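Local coordinates for protein NAD(P)-dependent oxidoreductase (Pseudomonas putida, PDB 7A3W) that probably catalyses the NADPH-dependent reduction of imines and related conjugated enimines, and so serves as a biocatalyst for conjugate reduction and reductive amination, at residues S12-G17 with I68-I73; D105-I110 with D169-T174. One frame throughout, in Å; residues are numbered along the deposited sequence.

How the interactions relate
Interaction 1 is entirely buried, in the middle of the nucleotide-binding sheet, whereas interaction 2 lies partly exposed where helix 104-116 of the same domain meets the start of the long helix 173-200. Their centres are about 17 Å apart and no atoms touch, but helix 75-83 packs against both, through I70 and M72 in interaction 1 and V107 and T174 in interaction 2. The chemistry follows the setting. Strands 10-14 and 67-70 are joined by backbone hydrogen bonds, with aliphatic packing beside them and bound NADPH at their ends; interaction 2 has no hydrogen bond between its segments and relies on a few van der Waals contacts of V107 and E108, some to oxygen.

Interaction 1 (S12-G17 with I68-I73); sequences SVLGLG and IIICMI. With NDP (NADPH dihydro-nicotinamide-adenine-dinucleotide phosphate), chain F.
S12, V13 and L14 pair in parallel with I68, I69 and I70, joining two neighbouring inner strands, 10-14 and 67-70, in the buried NADPH-binding sheet. I69 is gripped twice: its N donates to S12 O (2.8 Å), while its O accepts from L14 N at 2.9 Å. C71 N then bonds to L14 O at 2.9 Å, just past the strand end. L14 carries the side-chain packing, on the same sheet face as I68 and I70. Its CD1 meets I68 CG2 at 3.6 Å, I70 CD1 lies beside its CB and CD2, and the extended M72 lies alongside, CE pressing on L14 CB at a tight 3.4 Å. With L14 cut back to alanine, I68 CG2 would probably lose its CD1 partner and a gap would be likely to open where the leucine branches lay, though the touch of CB on M72 CE could remain. Beyond the strands, G15 has no side chain to collide with C71 O. C71 O accepts from a water (2.8 Å) that also donates to NADPH O2N and takes a weak bond from G17 N, and I73 O accepts from the ribose hydroxyl O3D. Glycine turn, adjacent parallel strand tips and bridging water are characteristic of a Rossmann dinucleotide site.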
ATOM      1  N   SER B  12      -8.271 -12.999 -31.420  1.00 16.12           N
ATOM      2  CA  SER B  12      -7.754 -14.301 -30.945  1.00 17.04           C
ATOM      3  C   SER B  12      -7.157 -14.107 -29.543  1.00 17.82           C
ATOM      4  O   SER B  12      -6.600 -13.035 -29.268  1.00 17.49           O
ATOM      5  CB  SER B  12      -6.770 -14.898 -31.908  1.00 17.23           C
ATOM      6  OG  SER B  12      -7.379 -15.218 -33.163  1.00 16.69           O
ATOM      7  N   VAL B  13      -7.379 -15.079 -28.665  1.00 17.40           N
ATOM      8  CA  VAL B  13      -6.813 -15.122 -27.290  1.00 16.00           C
ATOM      9  C   VAL B  13      -6.068 -16.445 -27.185  1.00 15.80           C
ATOM     10  O   VAL B  13      -6.677 -17.488 -27.440  1.00 17.01           O
ATOM     11  CB  VAL B  13      -7.907 -14.970 -26.215  1.00 16.22           C
ATOM     12  CG1 VAL B  13      -7.356 -15.150 -24.803  1.00 17.30           C
ATOM     13  CG2 VAL B  13      -8.655 -13.636 -26.361  1.00 17.05           C
ATOM     14  N   LEU B  14      -4.784 -16.381 -26.864  1.00 15.74           N
ATOM     15  CA  LEU B  14      -3.925 -17.574 -26.677  1.00 16.75           C
ATOM     16  C   LEU B  14      -3.558 -17.623 -25.193  1.00 16.17           C
ATOM     17  O   LEU B  14      -2.931 -16.701 -24.701  1.00 15.61           O
ATOM     18  CB  LEU B  14      -2.679 -17.461 -27.556  1.00 18.48           C
ATOM     19  CG  LEU B  14      -2.867 -17.727 -29.046  1.00 18.94           C
ATOM     20  CD1 LEU B  14      -3.690 -16.639 -29.711  1.00 19.32           C
ATOM     21  CD2 LEU B  14      -1.507 -17.853 -29.726  1.00 21.00           C
ATOM     22  N   GLY B  15      -3.983 -18.676 -24.507  1.00 16.81           N
ATOM     23  CA  GLY B  15      -3.825 -18.861 -23.058  1.00 16.60           C
ATOM     24  C   GLY B  15      -5.171 -18.670 -22.412  1.00 18.30           C
ATOM     25  O   GLY B  15      -5.689 -17.524 -22.432  1.00 18.95           O
ATOM     26  N   LEU B  16      -5.766 -19.747 -21.907  1.00 17.76           N
ATOM     27  CA  LEU B  16      -7.112 -19.683 -21.284  1.00 17.05           C
ATOM     28  C   LEU B  16      -7.010 -20.099 -19.818  1.00 17.42           C
ATOM     29  O   LEU B  16      -7.888 -20.830 -19.343  1.00 16.50           O
ATOM     30  CB  LEU B  16      -8.102 -20.566 -22.052  1.00 17.60           C
ATOM     31  CG  LEU B  16      -8.236 -20.284 -23.540  1.00 18.40           C
ATOM     32  CD1 LEU B  16      -9.116 -21.336 -24.196  1.00 18.74           C
ATOM     33  CD2 LEU B  16      -8.780 -18.877 -23.771  1.00 17.73           C
ATOM     34  N   GLY B  17      -6.005 -19.603 -19.098  1.00 16.83           N
ATOM     35  CA  GLY B  17      -5.957 -19.745 -17.633  1.00 15.95           C
ATOM     36  C   GLY B  17      -6.943 -18.835 -16.933  1.00 16.62           C
ATOM     37  O   GLY B  17      -7.998 -18.404 -17.559  1.00 16.43           O
ATOM     38  N   ILE B  68      -4.303 -10.333 -31.877  1.00 17.40           N
ATOM     39  CA  ILE B  68      -3.896 -11.589 -31.205  1.00 17.62           C
ATOM     40  C   ILE B  68      -3.438 -11.238 -29.786  1.00 15.87           C
ATOM     41  O   ILE B  68      -2.342 -10.652 -29.624  1.00 16.48           O
ATOM     42  CB  ILE B  68      -2.763 -12.282 -31.970  1.00 17.90           C
ATOM     43  CG1 ILE B  68      -2.953 -12.353 -33.490  1.00 19.74           C
ATOM     44  CG2 ILE B  68      -2.504 -13.639 -31.327  1.00 18.49           C
ATOM     45  CD1 ILE B  68      -4.273 -12.944 -33.956  1.00 19.36           C
ATOM     46  N   ILE B  69      -4.207 -11.640 -28.783  1.00 16.15           N
ATOM     47  CA  ILE B  69      -3.930 -11.314 -27.352  1.00 16.20           C
ATOM     48  C   ILE B  69      -3.306 -12.546 -26.706  1.00 16.18           C
ATOM     49  O   ILE B  69      -3.891 -13.622 -26.808  1.00 18.15           O
ATOM     50  CB  ILE B  69      -5.206 -10.866 -26.632  1.00 16.90           C
ATOM     51  CG1 ILE B  69      -5.742  -9.569 -27.241  1.00 19.11           C
ATOM     52  CG2 ILE B  69      -4.954 -10.751 -25.141  1.00 16.32           C
ATOM     53  CD1 ILE B  69      -7.180  -9.302 -26.886  1.00 21.67           C
ATOM     54  N   ILE B  70      -2.147 -12.384 -26.091  1.00 15.75           N
ATOM     55  CA  ILE B  70      -1.398 -13.507 -25.458  1.00 15.77           C
ATOM     56  C   ILE B  70      -1.551 -13.365 -23.949  1.00 16.48           C
ATOM     57  O   ILE B  70      -1.308 -12.270 -23.426  1.00 17.72           O
ATOM     58  CB  ILE B  70       0.083 -13.468 -25.837  1.00 15.96           C
ATOM     59  CG1 ILE B  70       0.317 -13.235 -27.325  1.00 16.07           C
ATOM     60  CG2 ILE B  70       0.782 -14.739 -25.332  1.00 17.24           C
ATOM     61  CD1 ILE B  70      -0.333 -14.258 -28.226  1.00 16.46           C
ATOM     62  N   CYS B  71      -1.959 -14.412 -23.263  1.00 16.19           N
ATOM     63  CA  CYS B  71      -2.069 -14.409 -21.787  1.00 16.25           C
ATOM     64  C   CYS B  71      -1.682 -15.784 -21.257  1.00 17.10           C
ATOM     65  O   CYS B  71      -2.511 -16.482 -20.659  1.00 18.33           O
ATOM     66  CB  CYS B  71      -3.457 -14.003 -21.325  1.00 18.14           C
ATOM     67  SG  CYS B  71      -3.430 -13.490 -19.596  1.00 19.23           S
ATOM     68  N   MET B  72      -0.449 -16.155 -21.507  1.00 18.59           N
ATOM     69  CA  MET B  72       0.120 -17.430 -21.022  1.00 19.49           C
ATOM     70  C   MET B  72       0.887 -17.133 -19.729  1.00 18.23           C
ATOM     71  O   MET B  72       0.994 -15.982 -19.312  1.00 16.74           O
ATOM     72  CB  MET B  72       1.051 -18.043 -22.069  1.00 22.31           C
ATOM     73  CG  MET B  72       0.333 -18.553 -23.294  1.00 26.62           C
ATOM     74  SD  MET B  72       1.443 -18.684 -24.725  1.00 28.25           S
ATOM     75  CE  MET B  72       0.251 -18.441 -26.033  1.00 36.13           C
ATOM     76  N   ILE B  73       1.387 -18.170 -19.066  1.00 16.36           N
ATOM     77  CA  ILE B  73       1.975 -18.005 -17.721  1.00 17.22           C
ATOM     78  C   ILE B  73       3.094 -16.952 -17.795  1.00 16.52           C
ATOM     79  O   ILE B  73       3.240 -16.154 -16.861  1.00 16.63           O
ATOM     80  CB  ILE B  73       2.454 -19.351 -17.144  1.00 17.78           C
ATOM     81  CG1 ILE B  73       2.901 -19.179 -15.689  1.00 19.61           C
ATOM     82  CG2 ILE B  73       3.525 -19.978 -18.043  1.00 17.86           C
ATOM     83  CD1 ILE B  73       1.872 -18.480 -14.827  1.00 21.15           C
TER
HETATM   84  PA  NDP F 301      -2.827 -19.585 -15.089  1.00 18.66           P
HETATM   85  O1A NDP F 301      -4.285 -19.659 -14.737  1.00 16.23           O
HETATM   86  O2A NDP F 301      -1.792 -20.440 -14.394  1.00 17.04           O
HETATM   87  O5B NDP F 301      -2.731 -19.864 -16.662  1.00 19.14           O
HETATM   88  C5B NDP F 301      -1.452 -20.093 -17.281  1.00 21.17           C
HETATM   89  C4B NDP F 301      -1.706 -20.236 -18.759  1.00 20.90           C
HETATM   90  O4B NDP F 301      -0.440 -20.445 -19.451  1.00 19.63           O
HETATM   91  C3B NDP F 301      -2.606 -21.409 -19.165  1.00 19.37           C
HETATM   92  O3B NDP F 301      -3.288 -21.043 -20.342  1.00 21.32           O
HETATM   93  C2B NDP F 301      -1.569 -22.494 -19.407  1.00 20.08           C
HETATM   94  O2B NDP F 301      -1.947 -23.580 -20.261  1.00 20.06           O
HETATM   95  C1B NDP F 301      -0.543 -21.659 -20.158  1.00 19.84           C
HETATM   96  N9A NDP F 301       0.760 -22.289 -20.233  1.00 19.47           N
HETATM   97  C8A NDP F 301       1.619 -22.626 -19.222  1.00 19.91           C
HETATM   98  N7A NDP F 301       2.718 -23.196 -19.656  1.00 19.13           N
HETATM   99  C5A NDP F 301       2.586 -23.189 -21.037  1.00 19.58           C
HETATM  100  C6A NDP F 301       3.411 -23.650 -22.079  1.00 21.30           C
HETATM  101  N6A NDP F 301       4.615 -24.204 -21.893  1.00 21.94           N
HETATM  102  N1A NDP F 301       2.962 -23.493 -23.342  1.00 22.91           N
HETATM  103  C2A NDP F 301       1.760 -22.936 -23.544  1.00 24.09           C
HETATM  104  N3A NDP F 301       0.889 -22.485 -22.652  1.00 22.74           N
HETATM  105  C4A NDP F 301       1.371 -22.644 -21.404  1.00 20.67           C
HETATM  106  O3  NDP F 301      -2.264 -18.093 -15.072  1.00 17.32           O
HETATM  107  PN  NDP F 301      -3.124 -16.730 -15.154  1.00 16.47           P
HETATM  108  O1N NDP F 301      -3.497 -16.422 -13.752  1.00 16.49           O
HETATM  109  O2N NDP F 301      -4.227 -16.867 -16.160  1.00 15.87           O
HETATM  110  O5D NDP F 301      -1.994 -15.704 -15.587  1.00 16.59           O
HETATM  111  C5D NDP F 301      -1.561 -15.527 -16.952  1.00 16.96           C
HETATM  112  C4D NDP F 301      -0.644 -14.333 -17.008  1.00 16.65           C
HETATM  113  O4D NDP F 301      -1.374 -13.127 -16.651  1.00 17.25           O
HETATM  114  C3D NDP F 301       0.582 -14.386 -16.078  1.00 15.38           C
HETATM  115  O3D NDP F 301       1.737 -13.971 -16.794  1.00 14.46           O
HETATM  116  C2D NDP F 301       0.176 -13.474 -14.935  1.00 17.01           C
HETATM  117  O2D NDP F 301       1.312 -12.944 -14.264  1.00 16.43           O
HETATM  118  C1D NDP F 301      -0.700 -12.435 -15.638  1.00 17.04           C
HETATM  119  N1N NDP F 301      -1.735 -11.815 -14.755  1.00 18.97           N
HETATM  120  C2N NDP F 301      -2.681 -12.555 -14.080  1.00 18.78           C
HETATM  121  C3N NDP F 301      -3.514 -11.982 -13.140  1.00 22.19           C
HETATM  122  C7N NDP F 301      -4.545 -12.753 -12.386  1.00 23.13           C
HETATM  123  O7N NDP F 301      -5.143 -12.171 -11.481  1.00 20.57           O
HETATM  124  N7N NDP F 301      -4.843 -14.002 -12.703  1.00 21.95           N
HETATM  125  C4N NDP F 301      -3.445 -10.522 -12.913  1.00 21.49           C
HETATM  126  C5N NDP F 301      -2.443  -9.835 -13.689  1.00 20.70           C
HETATM  127  C6N NDP F 301      -1.737 -10.444 -14.620  1.00 19.51           C
HETATM  128  P2B NDP F 301      -2.720 -24.811 -19.552  1.00 19.65           P
HETATM  129  O1X NDP F 301      -1.862 -25.157 -18.336  1.00 19.85           O
HETATM  130  O2X NDP F 301      -4.150 -24.402 -19.279  1.00 18.01           O
HETATM  131  O3X NDP F 301      -2.601 -25.829 -20.666  1.00 19.16           O
HETATM  132  O   HOH W   1      -4.529 -17.045 -18.815  1.00 18.06           O

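Interaction 2 (D105-I110 with D169-T174); sequences DDVERI and DPTACT
The flat carboxylate of E108 meets T171 along its CG-to-OE2 side, where the T171 CG2 methyl comes within 3.5 Å of E108 CG and 3.9 Å of E108 OE2. The second flat group, the carboxylate of D169, is engaged by T171 from one face: backbone N (3.0 Å) and OG1 (2.8 Å) both donate to D169 OD1, lying 45° and 59° out of the carboxylate plane. T171 thus turns a methyl to one acid and its polar atoms to the other. Its chi1 of 62° places OG1 between the backbone N and the carbonyl carbon, on the D169 side, and leaves CG2 to cross the E108 chain. The two acids stay apart, E108 OE2 and D169 OD1 being 6.2 Å from each other, so any repulsion is probably modest.

Deeper in, V107 of helix 104-116 points at the 170-174 segment. Its CG1 rests 3.5 Å from P170 O and 4.0 Å from T171 CG2, with P170 CB a little farther off. The V107 and T174 side chains pass each other in opposite directions, V107 CG2 3.6 Å from T174 OG1, which also makes a weak hydrogen bond to D123. Y121 lies against both V107 and P170, tying the contact to strand 120-126. With no hydrogen bond between the segments, helix 104-116 packs on the turn by van der Waals contacts of methyls with carbons and with the P170 and T174 oxygens. The D169 geometry is that of an Asx turn, here just ahead of the long helix 173-200 and packed on helix 104-116 of the Rossmann-type fold.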
ATOM      1  N   ASP B 105      14.231  -8.645 -21.551  1.00 18.99           N
ATOM      2  CA  ASP B 105      14.955  -9.517 -22.509  1.00 21.41           C
ATOM      3  C   ASP B 105      13.955 -10.354 -23.330  1.00 18.09           C
ATOM      4  O   ASP B 105      14.103 -10.438 -24.576  1.00 20.71           O
ATOM      5  CB  ASP B 105      15.962 -10.421 -21.784  1.00 24.22           C
ATOM      6  CG  ASP B 105      17.132  -9.694 -21.133  1.00 31.02           C
ATOM      7  OD1 ASP B 105      17.080  -8.453 -21.004  1.00 39.21           O
ATOM      8  OD2 ASP B 105      18.120 -10.377 -20.755  1.00 38.56           O
ATOM      9  N   ASP B 106      12.936 -10.921 -22.690  1.00 18.12           N
ATOM     10  CA  ASP B 106      11.858 -11.670 -23.375  1.00 17.41           C
ATOM     11  C   ASP B 106      11.172 -10.741 -24.375  1.00 16.76           C
ATOM     12  O   ASP B 106      10.922 -11.171 -25.504  1.00 18.05           O
ATOM     13  CB  ASP B 106      10.764 -12.178 -22.431  1.00 19.22           C
ATOM     14  CG  ASP B 106      11.178 -13.259 -21.450  1.00 20.86           C
ATOM     15  OD1 ASP B 106      12.007 -14.077 -21.813  1.00 21.60           O
ATOM     16  OD2 ASP B 106      10.628 -13.261 -20.321  1.00 24.38           O
ATOM     17  N   VAL B 107      10.864  -9.517 -23.962  1.00 16.85           N
ATOM     18  CA  VAL B 107      10.096  -8.553 -24.805  1.00 17.36           C
ATOM     19  C   VAL B 107      10.926  -8.268 -26.052  1.00 18.34           C
ATOM     20  O   VAL B 107      10.380  -8.269 -27.148  1.00 18.15           O
ATOM     21  CB  VAL B 107       9.798  -7.261 -24.033  1.00 16.24           C
ATOM     22  CG1 VAL B 107       9.255  -6.182 -24.951  1.00 16.57           C
ATOM     23  CG2 VAL B 107       8.886  -7.528 -22.849  1.00 17.01           C
ATOM     24  N   GLU B 108      12.230  -8.057 -25.872  1.00 19.15           N
ATOM     25  CA  GLU B 108      13.134  -7.705 -26.992  1.00 20.29           C
ATOM     26  C   GLU B 108      13.149  -8.863 -27.997  1.00 19.75           C
ATOM     27  O   GLU B 108      12.998  -8.600 -29.208  1.00 21.98           O
ATOM     28  CB  GLU B 108      14.519  -7.326 -26.484  1.00 22.89           C
ATOM     29  CG  GLU B 108      14.543  -5.932 -25.889  1.00 25.32           C
ATOM     30  CD  GLU B 108      15.878  -5.376 -25.445  1.00 30.78           C
ATOM     31  OE1 GLU B 108      16.781  -6.175 -25.091  1.00 34.60           O
ATOM     32  OE2 GLU B 108      16.008  -4.138 -25.463  1.00 37.16           O
ATOM     33  N   ARG B 109      13.319 -10.102 -27.524  0.50 20.19           N
ATOM     34  CA  ARG B 109      13.335 -11.320 -28.379  0.50 20.18           C
ATOM     35  C   ARG B 109      11.997 -11.450 -29.116  0.50 19.51           C
ATOM     36  O   ARG B 109      12.010 -11.687 -30.345  0.50 18.21           O
ATOM     37  CB  ARG B 109      13.641 -12.560 -27.539  0.50 20.67           C
ATOM     38  CG  ARG B 109      15.084 -12.632 -27.062  0.50 22.81           C
ATOM     39  CD  ARG B 109      15.444 -13.988 -26.491  0.50 23.69           C
ATOM     40  NE  ARG B 109      16.865 -14.071 -26.190  0.50 25.42           N
ATOM     41  N   ILE B 110      10.888 -11.268 -28.403  1.00 19.29           N
ATOM     42  CA  ILE B 110       9.530 -11.433 -28.988  1.00 18.09           C
ATOM     43  C   ILE B 110       9.301 -10.353 -30.040  1.00 17.99           C
ATOM     44  O   ILE B 110       8.869 -10.720 -31.151  1.00 17.54           O
ATOM     45  CB  ILE B 110       8.448 -11.451 -27.910  1.00 17.54           C
ATOM     46  CG1 ILE B 110       8.570 -12.722 -27.073  1.00 18.08           C
ATOM     47  CG2 ILE B 110       7.068 -11.324 -28.523  1.00 18.03           C
ATOM     48  CD1 ILE B 110       7.851 -12.638 -25.742  1.00 17.92           C
ATOM     49  N   ASP B 169       8.075   2.480 -27.241  1.00 19.17           N
ATOM     50  CA  ASP B 169       9.124   1.449 -27.061  1.00 20.53           C
ATOM     51  C   ASP B 169       8.448   0.189 -26.538  1.00 20.59           C
ATOM     52  O   ASP B 169       7.851   0.206 -25.472  1.00 20.19           O
ATOM     53  CB  ASP B 169      10.224   1.934 -26.135  1.00 21.15           C
ATOM     54  CG  ASP B 169      11.424   1.017 -26.068  1.00 22.89           C
ATOM     55  OD1 ASP B 169      11.296  -0.179 -26.378  1.00 23.20           O
ATOM     56  OD2 ASP B 169      12.499   1.548 -25.769  1.00 26.21           O
ATOM     57  N   PRO B 170       8.494  -0.950 -27.250  1.00 22.11           N
ATOM     58  CA  PRO B 170       7.901  -2.181 -26.732  1.00 20.95           C
ATOM     59  C   PRO B 170       8.390  -2.535 -25.317  1.00 18.72           C
ATOM     60  O   PRO B 170       7.624  -3.124 -24.567  1.00 17.87           O
ATOM     61  CB  PRO B 170       8.323  -3.251 -27.755  1.00 21.74           C
ATOM     62  CG  PRO B 170       9.375  -2.609 -28.618  1.00 22.10           C
ATOM     63  CD  PRO B 170       9.097  -1.127 -28.580  1.00 23.71           C
ATOM     64  N   THR B 171       9.617  -2.140 -24.948  1.00 19.81           N
ATOM     65  CA  THR B 171      10.219  -2.476 -23.634  1.00 19.55           C
ATOM     66  C   THR B 171       9.775  -1.487 -22.542  1.00 20.16           C
ATOM     67  O   THR B 171      10.155  -1.707 -21.403  1.00 21.03           O
ATOM     68  CB  THR B 171      11.752  -2.547 -23.666  1.00 20.68           C
ATOM     69  OG1 THR B 171      12.270  -1.263 -24.014  1.00 21.51           O
ATOM     70  CG2 THR B 171      12.280  -3.605 -24.607  1.00 20.99           C
ATOM     71  N   ALA B 172       8.946  -0.485 -22.829  1.00 18.59           N
ATOM     72  CA  ALA B 172       8.616   0.549 -21.829  1.00 21.21           C
ATOM     73  C   ALA B 172       7.691  -0.054 -20.765  1.00 21.70           C
ATOM     74  O   ALA B 172       7.835   0.294 -19.571  1.00 23.17           O
ATOM     75  CB  ALA B 172       7.990   1.751 -22.494  1.00 21.41           C
ATOM     76  N   CYS B 173       6.767  -0.933 -21.170  1.00 18.96           N
ATOM     77  CA  CYS B 173       5.684  -1.413 -20.282  1.00 18.34           C
ATOM     78  C   CYS B 173       6.283  -2.216 -19.121  1.00 18.49           C
ATOM     79  O   CYS B 173       5.894  -1.967 -17.930  1.00 19.20           O
ATOM     80  CB  CYS B 173       4.659  -2.217 -21.077  1.00 18.51           C
ATOM     81  SG  CYS B 173       3.406  -2.985 -20.032  1.00 21.65           S
ATOM     82  N   THR B 174       7.156  -3.168 -19.417  1.00 18.83           N
ATOM     83  CA  THR B 174       7.614  -4.191 -18.435  1.00 19.08           C
ATOM     84  C   THR B 174       8.201  -3.549 -17.171  1.00 19.67           C
ATOM     85  O   THR B 174       7.834  -3.950 -16.068  1.00 17.17           O
ATOM     86  CB  THR B 174       8.536  -5.226 -19.091  1.00 20.98           C
ATOM     87  OG1 THR B 174       7.644  -6.093 -19.781  1.00 22.52           O
ATOM     88  CG2 THR B 174       9.346  -6.036 -18.102  1.00 20.07           C
TER